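Local coordinates for SA0254 protein (PDB 2OOI) that is probably the ligand-sensing UTRA domain of a GntR-type transcription regulator, although its function has not been established, at residues F134-M137 / P141-S144. Numbering follows the deposited sequence.
Sequences FYTM and PFDS
Phe142 lays its ring along the strand from Phe134 to Thr136, touching both backbone and side-chain atoms. From CB, a chi1 of 67° sets CG between the backbone N and the carbonyl carbon. CD2 then lies 3.5 Å from Phe134 O and 3.7 Å from Thr136 CG2, both oblique to the ring; CE2 is 3.6 Å from Tyr135 C, which lies at the ring's edge near its plane; and CZ, the tip, meets Phe134 CB at 3.5 Å. Ile99, Ile74, Val75 and Leu91 add further contacts to this buried ring.

Phe142 is the extra residue of a beta bulge near the turn of the antiparallel hairpin 126-136/141-150, part of the central sheet of the UTRA domain. Phe134 pairs with Asp143 while the next residue, Tyr135, pairs with Pro141, leaving Phe142 between, its psi of -12° far from extended. Two bonds grip Phe134: its N to Asp143 O (3.0 Å) and Phe142 N to Phe134 O (2.8 Å).

Beyond the slip, Pro141 CB packs 3.6 Å from Tyr135 CE1. On the sheet face shared by Phe134 and Asp143, ring and carboxylate run side by side, their planes 22° apart, while Asp143 OD1 is hydrogen-bonded to Ser145 OG.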
loop_
_atom_site.group_PDB
_atom_site.type_symbol
_atom_site.label_atom_id
_atom_site.label_comp_id
_atom_site.label_asym_id
_atom_site.label_seq_id
_atom_site.Cartn_x
_atom_site.Cartn_y
_atom_site.Cartn_z
ATOM N N PHE B 134 9.277 -11.298 -7.429
ATOM C CA PHE B 134 9.152 -11.119 -8.866
ATOM C C PHE B 134 9.287 -12.460 -9.592
ATOM O O PHE B 134 10.144 -13.287 -9.254
ATOM C CB PHE B 134 10.246 -10.183 -9.391
ATOM C CG PHE B 134 10.146 -8.755 -8.900
ATOM C CD1 PHE B 134 9.567 -7.768 -9.699
ATOM C CD2 PHE B 134 10.685 -8.384 -7.652
ATOM C CE1 PHE B 134 9.497 -6.421 -9.253
ATOM C CE2 PHE B 134 10.624 -7.051 -7.198
ATOM C CZ PHE B 134 10.029 -6.067 -8.000
ATOM N N TYR B 135 8.467 -12.660 -10.612
ATOM C CA TYR B 135 8.539 -13.860 -11.405
ATOM C C TYR B 135 8.805 -13.494 -12.839
ATOM O O TYR B 135 8.359 -12.456 -13.324
ATOM C CB TYR B 135 7.235 -14.643 -11.346
ATOM C CG TYR B 135 6.788 -15.021 -9.960
ATOM C CD1 TYR B 135 6.802 -16.348 -9.531
ATOM C CD2 TYR B 135 6.335 -14.057 -9.080
ATOM C CE1 TYR B 135 6.381 -16.688 -8.261
ATOM C CE2 TYR B 135 5.917 -14.389 -7.820
ATOM C CZ TYR B 135 5.941 -15.701 -7.420
ATOM O OH TYR B 135 5.518 -15.989 -6.156
ATOM N N THR B 136 9.512 -14.378 -13.524
ATOM C CA THR B 136 9.684 -14.253 -14.952
ATOM C C THR B 136 8.356 -14.524 -15.630
ATOM O O THR B 136 7.403 -15.000 -15.005
ATOM C CB THR B 136 10.654 -15.285 -15.490
ATOM O OG1 THR B 136 10.052 -16.579 -15.378
ATOM C CG2 THR B 136 11.971 -15.227 -14.736
ATOM N N MET B 137 8.311 -14.261 -16.929
ATOM C CA MET B 137 7.088 -14.443 -17.704
ATOM C C MET B 137 6.705 -15.920 -17.838
ATOM O O MET B 137 5.619 -16.216 -18.300
ATOM C CB MET B 137 7.228 -13.806 -19.085
ATOM C CG MET B 137 5.968 -13.063 -19.561
ATOM S SD MET B 137 6.377 -11.937 -20.924
ATOM C CE MET B 137 7.331 -10.672 -20.033
ATOM N N PRO B 141 10.165 -17.626 -10.107
ATOM C CA PRO B 141 10.409 -16.537 -9.164
ATOM C C PRO B 141 11.884 -16.258 -9.098
ATOM O O PRO B 141 12.625 -17.185 -8.902
ATOM C CB PRO B 141 9.932 -17.114 -7.832
ATOM C CG PRO B 141 10.093 -18.597 -7.961
ATOM C CD PRO B 141 9.959 -18.919 -9.437
ATOM N N PHE B 142 12.336 -15.018 -9.269
ATOM C CA PHE B 142 13.782 -14.791 -9.322
ATOM C C PHE B 142 14.341 -13.769 -8.329
ATOM O O PHE B 142 15.559 -13.699 -8.155
ATOM C CB PHE B 142 14.188 -14.410 -10.741
ATOM C CG PHE B 142 13.662 -13.093 -11.180
ATOM C CD1 PHE B 142 14.330 -11.937 -10.871
ATOM C CD2 PHE B 142 12.477 -13.007 -11.882
ATOM C CE1 PHE B 142 13.836 -10.710 -11.258
ATOM C CE2 PHE B 142 11.961 -11.760 -12.273
ATOM C CZ PHE B 142 12.648 -10.619 -11.956
ATOM N N ASP B 143 13.474 -12.994 -7.673
ATOM C CA ASP B 143 13.905 -11.894 -6.808
ATOM C C ASP B 143 12.982 -11.817 -5.618
ATOM O O ASP B 143 11.778 -11.627 -5.785
ATOM C CB ASP B 143 13.840 -10.590 -7.600
ATOM C CG ASP B 143 13.987 -9.325 -6.741
ATOM O OD1 ASP B 143 14.154 -9.396 -5.509
ATOM O OD2 ASP B 143 13.957 -8.225 -7.337
ATOM N N SER B 144 13.550 -11.946 -4.420
ATOM C CA SER B 144 12.834 -11.761 -3.154
ATOM C C SER B 144 13.316 -10.487 -2.484
ATOM O O SER B 144 14.446 -10.430 -2.032
ATOM C CB SER B 144 13.131 -12.942 -2.220
ATOM O OG SER B 144 12.450 -12.842 -0.974
#